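PDB 2ZGI: putative 4-amino-4-deoxychorismate lyase from Thermus thermophilus, which binds pyridoxal phosphate and probably acts as a lyase of the class-IV aminotransferase family, possibly cleaving 4-amino-4-deoxychorismate. Local coordinates for residues P35-E40 with R185-E190; R44-A49 with L54-D59; L81-G86 with R90-R95; L166-G171 with P230-L235. All blocks are in the same frame, centred on the assembly; numbering follows the deposited sequence. Where two conformers were deposited one is given.

Contact 1 of 4, residues P35-E40 with R185-E190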
# COMPACT_ATOMS: atom_id res chain seq x y z
N PRO D 35 -28.17 -25.65 20.20
CA PRO D 35 -27.30 -24.83 19.33
C PRO D 35 -27.97 -23.51 18.91
O PRO D 35 -29.15 -23.48 18.51
CB PRO D 35 -27.01 -25.72 18.14
CG PRO D 35 -27.95 -26.90 18.23
CD PRO D 35 -28.57 -26.93 19.58
N LEU D 36 -27.20 -22.42 19.02
CA LEU D 36 -27.71 -21.10 18.70
C LEU D 36 -27.60 -20.82 17.23
O LEU D 36 -26.55 -21.03 16.62
CB LEU D 36 -26.98 -20.02 19.51
CG LEU D 36 -27.43 -19.76 20.94
CD1 LEU D 36 -27.32 -20.97 21.83
CD2 LEU D 36 -26.62 -18.57 21.52
N TRP D 37 -28.71 -20.36 16.65
CA TRP D 37 -28.75 -19.95 15.26
C TRP D 37 -28.26 -21.02 14.31
O TRP D 37 -27.61 -20.72 13.32
CB TRP D 37 -28.03 -18.60 15.05
CG TRP D 37 -28.45 -17.56 16.03
CD1 TRP D 37 -29.73 -17.28 16.44
CD2 TRP D 37 -27.60 -16.64 16.74
NE1 TRP D 37 -29.71 -16.27 17.36
CE2 TRP D 37 -28.43 -15.86 17.56
CE3 TRP D 37 -26.22 -16.41 16.75
CZ2 TRP D 37 -27.92 -14.85 18.38
CZ3 TRP D 37 -25.71 -15.41 17.56
CH2 TRP D 37 -26.56 -14.65 18.37
N LEU D 38 -28.63 -22.26 14.59
CA LEU D 38 -28.19 -23.42 13.79
C LEU D 38 -28.58 -23.27 12.31
O LEU D 38 -27.78 -23.57 11.42
CB LEU D 38 -28.75 -24.73 14.38
CG LEU D 38 -28.43 -26.02 13.59
CD1 LEU D 38 -26.91 -26.25 13.53
CD2 LEU D 38 -29.14 -27.27 14.20
N GLU D 39 -29.81 -22.82 12.07
CA GLU D 39 -30.28 -22.56 10.71
C GLU D 39 -29.37 -21.59 9.96
O GLU D 39 -28.99 -21.84 8.84
CB GLU D 39 -31.69 -21.99 10.73
CG GLU D 39 -32.32 -21.95 9.35
CD GLU D 39 -33.84 -21.84 9.38
OE1 GLU D 39 -34.38 -21.08 10.22
OE2 GLU D 39 -34.49 -22.52 8.54
N GLU D 40 -29.04 -20.47 10.59
CA GLU D 40 -28.19 -19.46 9.97
C GLU D 40 -26.78 -19.98 9.69
O GLU D 40 -26.21 -19.68 8.64
CB GLU D 40 -28.13 -18.21 10.85
CG GLU D 40 -29.44 -17.37 10.85
CD GLU D 40 -30.42 -17.77 11.95
OE1 GLU D 40 -30.22 -18.80 12.64
OE2 GLU D 40 -31.42 -17.04 12.13
N ARG D 185 -23.46 -10.36 14.28
CA ARG D 185 -23.67 -8.95 13.94
C ARG D 185 -25.08 -8.67 13.40
O ARG D 185 -25.79 -7.77 13.87
CB ARG D 185 -22.62 -8.49 12.93
CG ARG D 185 -22.67 -7.00 12.74
CD ARG D 185 -21.33 -6.44 12.31
NE ARG D 185 -20.88 -7.00 11.03
CZ ARG D 185 -19.78 -6.61 10.42
NH1 ARG D 185 -19.03 -5.65 10.96
NH2 ARG D 185 -19.44 -7.17 9.26
N GLU D 186 -25.49 -9.48 12.43
CA GLU D 186 -26.86 -9.39 11.89
C GLU D 186 -27.95 -9.52 12.96
O GLU D 186 -28.95 -8.81 12.94
CB GLU D 186 -27.04 -10.39 10.75
CG GLU D 186 -26.16 -10.05 9.53
CD GLU D 186 -26.43 -8.66 8.96
OE1 GLU D 186 -27.61 -8.20 8.97
OE2 GLU D 186 -25.45 -8.02 8.51
N LYS D 187 -27.74 -10.43 13.90
CA LYS D 187 -28.65 -10.59 15.02
C LYS D 187 -28.61 -9.34 15.90
O LYS D 187 -29.65 -8.88 16.35
CB LYS D 187 -28.32 -11.84 15.84
CG LYS D 187 -28.39 -13.17 15.07
CD LYS D 187 -29.62 -13.30 14.18
CE LYS D 187 -29.84 -14.77 13.82
NZ LYS D 187 -31.25 -15.08 13.56
N VAL D 188 -27.42 -8.80 16.14
CA VAL D 188 -27.30 -7.60 16.96
C VAL D 188 -28.04 -6.42 16.29
O VAL D 188 -28.79 -5.69 16.96
CB VAL D 188 -25.85 -7.26 17.34
CG1 VAL D 188 -25.78 -5.88 17.99
CG2 VAL D 188 -25.28 -8.30 18.32
N ALA D 189 -27.84 -6.27 14.99
CA ALA D 189 -28.55 -5.27 14.19
C ALA D 189 -30.06 -5.39 14.38
O ALA D 189 -30.74 -4.42 14.76
CB ALA D 189 -28.18 -5.43 12.72
N GLU D 190 -30.56 -6.60 14.16
CA GLU D 190 -31.97 -6.95 14.31
C GLU D 190 -32.54 -6.50 15.66
O GLU D 190 -33.54 -5.81 15.72
CB GLU D 190 -32.16 -8.45 14.11
CG GLU D 190 -33.56 -8.85 13.72
CD GLU D 190 -33.87 -10.31 14.04
OE1 GLU D 190 -33.10 -10.96 14.78
OE2 GLU D 190 -34.93 -10.79 13.56
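Lys187 NZ is gripped by two groups of the 35-40 segment, the carboxylate of Glu40 and the indole of Trp37. The salt bridge from Lys187 NZ to Glu40 OE2 measures 2.4 Å, a pairing whose exact geometry is doubtful, since this is shorter than such bonds normally are. The cation-pi contact is off-centre: Lys187 NZ sits 4.4 Å from the centroid of the Trp37 five-membered ring, 32° off the normal. The methylene beside it lies more squarely over the ring, with Lys187 CE 3.7 Å from the same Trp37 centroid and 14° off the normal. Further back along the chain, Lys187 CG stands 3.6 Å above the centre of the whole Trp37 indole, on that same face. The lysine therefore runs along the ring, so its aliphatic part as well as its ammonium lies against the indole. A bend at chi2 (-45°) turns the chain across the indole, while Glu40, bent at its own chi2, brings its carboxylate round to the ammonium. Trp37 is the N-cap residue of helix 38-51, and its side chain also touches Phe239, Ile183 and Thr184. Ile183 N and Thr184 OG1 bind the cofactor, whose nearest atom is about 6 Å from the tryptophan side chain. This is a surface bridge between helices 38-51 and 183-194 at the rim of the pyridoxal-phosphate site of a class-IV aminotransferase fold.

Contact 2 of 4, residues R44-A49 with L54-D59. With PLP (pyridoxal-5'-phosphate), chain P; SO4 (sulfate ion), chain O.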
# COMPACT_ATOMS: atom_id res chain seq x y z
N ARG D 44 -25.25 -20.31 5.98
CA ARG D 44 -23.98 -19.66 5.62
C ARG D 44 -22.93 -20.66 5.11
O ARG D 44 -22.28 -20.41 4.10
CB ARG D 44 -23.41 -18.87 6.79
CG ARG D 44 -22.13 -18.11 6.39
CD ARG D 44 -21.67 -17.13 7.45
NE ARG D 44 -21.10 -17.85 8.58
CZ ARG D 44 -20.68 -17.29 9.71
NH1 ARG D 44 -20.77 -15.95 9.88
NH2 ARG D 44 -20.20 -18.07 10.67
N LEU D 45 -22.77 -21.77 5.84
CA LEU D 45 -21.76 -22.78 5.52
C LEU D 45 -21.98 -23.34 4.12
O LEU D 45 -21.04 -23.47 3.34
CB LEU D 45 -21.77 -23.92 6.59
CG LEU D 45 -20.68 -24.99 6.50
CD1 LEU D 45 -19.28 -24.38 6.75
CD2 LEU D 45 -20.92 -26.19 7.47
N ARG D 46 -23.23 -23.66 3.79
CA ARG D 46 -23.55 -24.07 2.41
C ARG D 46 -23.23 -22.98 1.39
O ARG D 46 -22.74 -23.28 0.31
CB ARG D 46 -25.04 -24.45 2.29
CG ARG D 46 -25.50 -24.84 0.89
CD ARG D 46 -26.96 -25.32 0.97
NE ARG D 46 -27.28 -26.13 -0.19
CZ ARG D 46 -27.69 -25.66 -1.37
NH1 ARG D 46 -27.85 -24.34 -1.56
NH2 ARG D 46 -27.93 -26.51 -2.37
N ARG D 47 -23.53 -21.72 1.73
CA ARG D 47 -23.29 -20.59 0.82
C ARG D 47 -21.79 -20.41 0.56
O ARG D 47 -21.35 -20.25 -0.57
CB ARG D 47 -23.86 -19.29 1.39
CG ARG D 47 -25.35 -19.04 1.09
CD ARG D 47 -25.75 -17.59 1.35
NE ARG D 47 -25.48 -17.16 2.73
CZ ARG D 47 -26.36 -17.26 3.72
NH1 ARG D 47 -27.57 -17.79 3.49
NH2 ARG D 47 -26.05 -16.82 4.93
N HIS D 48 -21.02 -20.46 1.64
CA HIS D 48 -19.57 -20.34 1.55
C HIS D 48 -18.93 -21.49 0.76
O HIS D 48 -18.11 -21.25 -0.14
CB HIS D 48 -19.01 -20.17 2.96
CG HIS D 48 -19.32 -18.82 3.55
ND1 HIS D 48 -18.79 -18.38 4.74
CD2 HIS D 48 -20.09 -17.82 3.08
CE1 HIS D 48 -19.24 -17.15 4.98
NE2 HIS D 48 -20.04 -16.80 3.99
N ALA D 49 -19.35 -22.73 1.05
CA ALA D 49 -18.90 -23.89 0.28
C ALA D 49 -19.22 -23.76 -1.21
O ALA D 49 -18.36 -23.94 -2.06
CB ALA D 49 -19.51 -25.21 0.87
N LEU D 54 -16.68 -25.94 -3.36
CA LEU D 54 -16.56 -27.12 -2.51
C LEU D 54 -17.91 -27.84 -2.36
O LEU D 54 -18.91 -27.20 -2.03
CB LEU D 54 -16.01 -26.73 -1.13
CG LEU D 54 -14.68 -25.97 -1.04
CD1 LEU D 54 -14.54 -25.37 0.35
CD2 LEU D 54 -13.52 -26.88 -1.35
N SER D 55 -17.93 -29.14 -2.62
CA SER D 55 -19.12 -29.97 -2.37
C SER D 55 -19.63 -29.85 -0.94
O SER D 55 -18.88 -30.07 0.01
CB SER D 55 -18.83 -31.44 -2.65
OG SER D 55 -18.35 -31.62 -3.97
N TYR D 56 -20.90 -29.49 -0.80
CA TYR D 56 -21.59 -29.44 0.49
C TYR D 56 -22.16 -30.82 0.84
O TYR D 56 -22.89 -31.39 0.04
CB TYR D 56 -22.70 -28.38 0.46
CG TYR D 56 -23.35 -28.19 1.81
CD1 TYR D 56 -22.61 -27.73 2.89
CD2 TYR D 56 -24.70 -28.50 2.02
CE1 TYR D 56 -23.18 -27.56 4.14
CE2 TYR D 56 -25.29 -28.35 3.29
CZ TYR D 56 -24.50 -27.88 4.35
OH TYR D 56 -25.02 -27.70 5.61
N PRO D 57 -21.84 -31.37 2.02
CA PRO D 57 -22.32 -32.75 2.30
C PRO D 57 -23.78 -32.88 2.77
O PRO D 57 -24.26 -34.02 3.00
CB PRO D 57 -21.35 -33.23 3.37
CG PRO D 57 -20.99 -31.98 4.10
CD PRO D 57 -20.87 -30.92 3.02
N GLY D 58 -24.48 -31.76 2.90
CA GLY D 58 -25.89 -31.76 3.24
C GLY D 58 -26.13 -31.51 4.70
O GLY D 58 -25.28 -31.83 5.56
N ASP D 59 -27.30 -30.95 4.99
CA ASP D 59 -27.70 -30.68 6.35
C ASP D 59 -27.87 -31.96 7.16
O ASP D 59 -27.43 -32.03 8.29
CB ASP D 59 -28.96 -29.82 6.37
CG ASP D 59 -28.71 -28.41 5.91
OD1 ASP D 59 -27.55 -27.97 5.98
OD2 ASP D 59 -29.65 -27.73 5.44
N1 PLP P . -14.76 -12.16 11.76
C2 PLP P . -14.07 -13.23 11.32
C2A PLP P . -12.80 -13.01 10.54
C3 PLP P . -14.52 -14.52 11.61
O3 PLP P . -13.78 -15.57 11.15
C4 PLP P . -15.71 -14.68 12.32
C4A PLP P . -16.30 -16.04 12.64
C5 PLP P . -16.42 -13.56 12.73
C6 PLP P . -15.91 -12.30 12.42
C5A PLP P . -17.70 -13.65 13.53
O4P PLP P . -18.80 -14.24 12.85
P PLP P . -20.06 -14.90 13.60
O1P PLP P . -20.77 -13.80 14.34
O2P PLP P . -19.57 -15.95 14.57
O3P PLP P . -20.77 -15.46 12.41
S SO4 O . -22.78 -14.72 3.87
O1 SO4 O . -22.40 -13.82 2.78
O2 SO4 O . -23.95 -14.26 4.60
O3 SO4 O . -23.06 -16.06 3.35
O4 SO4 O . -21.66 -14.75 4.82
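The loop that turns back on the cofactor-binding helix 38-51 lays the ring of Tyr56 against Arg46, one helical turn before the backbone closure at Ala49. Arg46 CB is 3.8 Å from the Tyr56 centroid and only 2° off the ring normal, a CH-pi contact directly over the face. The anti placement of Arg46 CG (chi1 177°) carries the extended chain on across the ring. Gly58 N covers the opposite face, 3.3 Å above the Tyr56 plane, and Leu45 CD2 approaches the edge, 4.3 Å from Tyr56 CE1. The ring is further fixed by its hydroxyl, since Tyr56 OH donates to Asp59 OD1 over 2.6 Å, nearly along that C-O bond. Leu54 N closes the turn with a 2.9 Å bond to Ala49 O. Toward the cofactor, Arg44 NH1 donates to PLP O3P at 2.6 Å, with a weak second bond from NH2; Ser218, Ile183 and Thr184 also bind this cofactor. A sulfate, probably from the crystallisation liquor, is held by Arg47 NE to its O3 at 2.7 Å, almost straight at 177°, and by His48 NE2 to its O4 at 2.7 Å. Val24 of strand 24-31 touches Leu45, Ala49 and Leu54, while Phe62 of helix 59-72 packs on Leu45 and Tyr56, so the turn is wedged between that strand and the next helix.

Contact 3 of 4, residues L81-G86 with R90-R95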
# COMPACT_ATOMS: atom_id res chain seq x y z
N LEU D 81 -18.95 -25.45 19.08
CA LEU D 81 -19.04 -26.42 18.02
C LEU D 81 -18.37 -25.86 16.81
O LEU D 81 -18.33 -24.64 16.60
CB LEU D 81 -20.53 -26.68 17.67
CG LEU D 81 -21.49 -27.03 18.81
CD1 LEU D 81 -22.96 -26.94 18.35
CD2 LEU D 81 -21.18 -28.45 19.21
N ARG D 82 -17.86 -26.76 15.98
CA ARG D 82 -17.29 -26.35 14.74
C ARG D 82 -17.60 -27.33 13.62
O ARG D 82 -17.38 -28.54 13.77
CB ARG D 82 -15.80 -26.24 14.94
CG ARG D 82 -15.11 -25.51 13.85
CD ARG D 82 -13.70 -25.98 13.85
NE ARG D 82 -13.26 -26.06 12.49
CZ ARG D 82 -12.67 -25.06 11.88
NH1 ARG D 82 -12.42 -23.97 12.56
NH2 ARG D 82 -12.31 -25.19 10.61
N PHE D 83 -18.07 -26.79 12.49
CA PHE D 83 -18.43 -27.59 11.32
C PHE D 83 -17.54 -27.12 10.19
O PHE D 83 -17.50 -25.95 9.88
CB PHE D 83 -19.89 -27.35 10.90
CG PHE D 83 -20.94 -27.85 11.88
CD1 PHE D 83 -20.84 -29.11 12.46
CD2 PHE D 83 -22.08 -27.10 12.11
CE1 PHE D 83 -21.84 -29.57 13.33
CE2 PHE D 83 -23.10 -27.57 12.98
CZ PHE D 83 -22.96 -28.80 13.59
N THR D 84 -16.82 -28.04 9.56
CA THR D 84 -15.84 -27.68 8.53
C THR D 84 -16.11 -28.51 7.28
O THR D 84 -16.31 -29.73 7.37
CB THR D 84 -14.39 -27.91 9.01
OG1 THR D 84 -14.22 -27.29 10.28
CG2 THR D 84 -13.35 -27.34 8.03
N VAL D 85 -16.14 -27.85 6.13
CA VAL D 85 -16.28 -28.47 4.83
C VAL D 85 -15.01 -28.33 3.95
O VAL D 85 -14.50 -27.22 3.72
CB VAL D 85 -17.48 -27.87 4.06
CG1 VAL D 85 -17.58 -28.46 2.68
CG2 VAL D 85 -18.80 -28.12 4.85
N GLY D 86 -14.54 -29.46 3.45
CA GLY D 86 -13.62 -29.47 2.31
C GLY D 86 -14.06 -30.59 1.38
O GLY D 86 -15.01 -31.34 1.71
N ARG D 90 -16.07 -33.83 5.86
CA ARG D 90 -17.11 -33.30 6.71
C ARG D 90 -16.57 -33.43 8.12
O ARG D 90 -16.45 -34.54 8.65
CB ARG D 90 -18.40 -34.10 6.52
CG ARG D 90 -19.61 -33.49 7.18
CD ARG D 90 -20.85 -34.26 6.77
NE ARG D 90 -20.68 -35.68 7.04
CZ ARG D 90 -21.16 -36.28 8.12
NH1 ARG D 90 -21.83 -35.57 9.00
NH2 ARG D 90 -20.98 -37.58 8.32
N LEU D 91 -16.24 -32.31 8.73
CA LEU D 91 -15.68 -32.35 10.05
C LEU D 91 -16.67 -31.66 10.98
O LEU D 91 -17.18 -30.58 10.67
CB LEU D 91 -14.30 -31.70 9.99
CG LEU D 91 -13.07 -32.10 10.82
CD1 LEU D 91 -12.82 -33.59 10.97
CD2 LEU D 91 -11.86 -31.41 10.17
N SER D 92 -16.99 -32.33 12.09
CA SER D 92 -17.90 -31.81 13.09
C SER D 92 -17.29 -32.11 14.44
O SER D 92 -16.85 -33.26 14.71
CB SER D 92 -19.30 -32.44 12.96
OG SER D 92 -19.80 -32.23 11.64
N GLU D 93 -17.21 -31.09 15.28
CA GLU D 93 -16.57 -31.24 16.60
C GLU D 93 -17.20 -30.37 17.66
O GLU D 93 -17.84 -29.35 17.35
CB GLU D 93 -15.09 -30.92 16.49
CG GLU D 93 -14.81 -29.64 15.76
CD GLU D 93 -13.35 -29.51 15.45
OE1 GLU D 93 -13.00 -29.60 14.25
OE2 GLU D 93 -12.56 -29.36 16.44
N ALA D 94 -17.02 -30.78 18.92
CA ALA D 94 -17.61 -30.09 20.05
C ALA D 94 -16.68 -30.18 21.20
O ALA D 94 -16.03 -31.22 21.44
CB ALA D 94 -18.96 -30.72 20.43
N ARG D 95 -16.60 -29.09 21.94
CA ARG D 95 -15.81 -29.08 23.14
C ARG D 95 -16.49 -28.14 24.14
O ARG D 95 -17.24 -27.23 23.74
CB ARG D 95 -14.37 -28.65 22.84
CG ARG D 95 -14.22 -27.16 22.64
CD ARG D 95 -12.96 -26.85 21.91
NE ARG D 95 -12.75 -25.41 21.82
CZ ARG D 95 -11.97 -24.83 20.92
NH1 ARG D 95 -11.34 -25.58 20.01
NH2 ARG D 95 -11.84 -23.51 20.91
O HOH W 1 -14.95 -29.08 12.43
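Leu81 faces Ala94 in a non-hydrogen-bonded antiparallel pair, and Leu81 CD2 comes 3.4 Å from Ala94 CB, tighter than usual carbon contact. Arg82 and Glu93 form the next, hydrogen-bonded pair: Arg82 N donates to Glu93 O at 2.9 Å, and Glu93 N returns the bond to Arg82 O. Their side chains run alongside each other in the same direction, yet the salt bridge between Arg82 NE and Glu93 OE1 is long. The guanidinium bonds within its own strand, Arg82 NE donating to Thr84 OG1 at 2.7 Å. A water links the two strands, giving its hydrogens to Arg82 O at 2.8 Å and Glu93 OE1 at 2.7 Å while accepting from Thr84 OG1. With chi1 at 48°, Glu93 CG lies between the backbone N and carbonyl carbon, which brings it alongside Arg82 CB. Phe83 stands beside Ser92, with Phe83 CD1 3.4 Å from Ser92 OG, a hydroxyl bound to Asp65 beyond the hairpin. Thr84 and Leu91 repeat the doubly bonded pattern, Thr84 N reaching Leu91 O at 2.8 Å. Val85 pairs with Arg90, whose guanidinium, in one of its two conformers, forms a salt bridge with Asp65. The strand axes, at 170°, are those of a regular beta hairpin. Strand 24-31 flanks strand 78-86 on its other side, helices 38-51 and 59-72 cover the Phe83 face, and residues 91-93 pair with a strand of the second subunit, whose Tyr19 makes a cation-pi contact with Arg82 and a weak hydrogen bond to Glu93.

Contact 4 of 4, residues L166-G171 with P230-L235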
# COMPACT_ATOMS: atom_id res chain seq x y z
N LEU D 166 -18.48 -3.32 15.28
CA LEU D 166 -19.61 -2.40 15.12
C LEU D 166 -19.25 -1.06 15.76
O LEU D 166 -18.48 -1.01 16.71
CB LEU D 166 -20.86 -2.92 15.84
CG LEU D 166 -21.58 -4.19 15.37
CD1 LEU D 166 -21.00 -5.44 16.02
CD2 LEU D 166 -23.02 -4.07 15.79
N LEU D 167 -19.84 0.01 15.23
CA LEU D 167 -19.63 1.35 15.77
C LEU D 167 -20.96 1.96 16.21
O LEU D 167 -21.93 1.93 15.46
CB LEU D 167 -18.98 2.23 14.70
CG LEU D 167 -18.63 3.68 15.07
CD1 LEU D 167 -17.52 3.72 16.10
CD2 LEU D 167 -18.23 4.43 13.81
N PHE D 168 -20.99 2.52 17.41
CA PHE D 168 -22.19 3.20 17.90
C PHE D 168 -21.90 4.64 18.23
O PHE D 168 -21.03 4.94 19.06
CB PHE D 168 -22.79 2.49 19.12
CG PHE D 168 -24.07 3.12 19.61
CD1 PHE D 168 -25.28 2.86 18.97
CD2 PHE D 168 -24.07 4.01 20.69
CE1 PHE D 168 -26.47 3.45 19.41
CE2 PHE D 168 -25.24 4.60 21.13
CZ PHE D 168 -26.45 4.31 20.49
N ARG D 169 -22.64 5.54 17.58
CA ARG D 169 -22.53 6.98 17.83
C ARG D 169 -23.92 7.62 17.84
O ARG D 169 -24.78 7.27 17.04
CB ARG D 169 -21.60 7.65 16.81
CG ARG D 169 -21.46 9.17 16.96
CD ARG D 169 -20.64 9.85 15.83
NE ARG D 169 -21.02 9.47 14.47
CZ ARG D 169 -20.30 8.67 13.68
NH1 ARG D 169 -19.15 8.17 14.12
NH2 ARG D 169 -20.71 8.38 12.45
N GLU D 170 -24.11 8.56 18.77
CA GLU D 170 -25.36 9.30 18.92
C GLU D 170 -26.53 8.33 19.18
O GLU D 170 -26.82 7.99 20.34
CB GLU D 170 -25.63 10.23 17.71
CG GLU D 170 -24.38 10.98 17.13
CD GLU D 170 -23.81 12.09 18.03
OE1 GLU D 170 -24.56 13.03 18.39
OE2 GLU D 170 -22.59 12.04 18.34
N GLY D 171 -27.19 7.87 18.13
CA GLY D 171 -28.24 6.87 18.30
C GLY D 171 -28.31 5.85 17.18
O GLY D 171 -29.34 5.18 16.98
N PRO D 230 -24.78 3.44 28.07
CA PRO D 230 -26.02 2.80 28.52
C PRO D 230 -27.07 2.54 27.42
O PRO D 230 -27.98 1.72 27.63
CB PRO D 230 -26.54 3.78 29.57
CG PRO D 230 -25.29 4.34 30.17
CD PRO D 230 -24.38 4.53 28.97
N GLU D 231 -26.95 3.18 26.26
CA GLU D 231 -27.85 2.94 25.13
C GLU D 231 -27.70 1.51 24.58
O GLU D 231 -28.52 1.03 23.78
CB GLU D 231 -27.61 3.94 23.99
CG GLU D 231 -27.48 5.40 24.40
CD GLU D 231 -26.10 5.73 24.97
OE1 GLU D 231 -25.98 5.85 26.21
OE2 GLU D 231 -25.15 5.87 24.18
N LEU D 232 -26.63 0.84 25.01
CA LEU D 232 -26.28 -0.48 24.48
C LEU D 232 -26.36 -1.59 25.51
O LEU D 232 -26.35 -2.78 25.15
CB LEU D 232 -24.89 -0.43 23.86
CG LEU D 232 -24.77 0.49 22.66
CD1 LEU D 232 -23.31 0.75 22.39
CD2 LEU D 232 -25.45 -0.09 21.43
N LEU D 233 -26.43 -1.22 26.78
CA LEU D 233 -26.60 -2.19 27.86
C LEU D 233 -27.65 -3.28 27.56
O LEU D 233 -27.34 -4.46 27.69
CB LEU D 233 -26.87 -1.50 29.21
CG LEU D 233 -25.78 -1.71 30.26
CD1 LEU D 233 -25.52 -3.23 30.49
CD2 LEU D 233 -24.49 -0.94 29.92
N PRO D 234 -28.88 -2.88 27.18
CA PRO D 234 -29.89 -3.81 26.67
C PRO D 234 -29.37 -4.84 25.66
O PRO D 234 -29.67 -6.03 25.79
CB PRO D 234 -30.90 -2.88 25.97
CG PRO D 234 -30.68 -1.51 26.56
CD PRO D 234 -29.49 -1.56 27.48
N LEU D 235 -28.61 -4.37 24.67
CA LEU D 235 -28.08 -5.25 23.61
C LEU D 235 -27.02 -6.20 24.14
O LEU D 235 -27.00 -7.37 23.78
CB LEU D 235 -27.48 -4.43 22.47
CG LEU D 235 -28.35 -3.96 21.31
CD1 LEU D 235 -27.44 -3.36 20.26
CD2 LEU D 235 -29.17 -5.08 20.73
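One face of the Phe168 ring is covered by the branched end of Leu232, and the ring edge is met by the carboxylate of Glu231. Leu232 CD2 makes a CH-pi contact, 4.1 Å from the Phe168 centroid and 20° off the normal, displaced toward the rim. The other methyl sits further back, with Leu232 CD1 3.7 Å from Phe168 CG, so both branches lie on the same face, CD1 nearer the root of the ring. At the far end, Glu231 OE2 lies near the ring plane, 3.3 Å from Phe168 CE2. An oxygen so placed may profit from the slightly positive rim of the ring. The carboxylate and ring planes differ by 40°, so the groups are neither stacked nor perpendicular. The aliphatic root of the glutamate adds to the grip, Glu231 CB standing 3.7 Å from Phe168 CZ, and a bend at chi2 (79°) folds the acid back to the edge. Phe168 CG, anti to the backbone N, projects from strand 164-169 to meet both partners. Leu232 also touches Leu214 on the adjacent strand 212-217. The contact thus fastens the lead-in to the C-terminal helix 233-239 onto one face of the mixed sheet in the cofactor-binding fold, away from the pyridoxal-phosphate site itself.

Contact 1 is a surface contact, whereas contacts 2, 3 and 4 are mostly buried. Contacts 1 and 2 share helix 38-51. Contact 1 sits near the cofactor; contact 2 reaches it through Arg44, while its own packing, ring on side chain and a closed turn, lies on the far part of the helix. Contact 3, about 12 Å from contact 2 between centres, relies on backbone pairing and is alone among the four in meeting a second subunit; it touches contact 2 through Leu45 and Phe83. Contact 4, apolar apart from one carboxylate, lies about 34 Å from contacts 2 and 3 between centres. Contact 1 touches both contact 3, at Leu38 and Phe83, and contact 4, at Val188 and Leu235, so it spans the two halves.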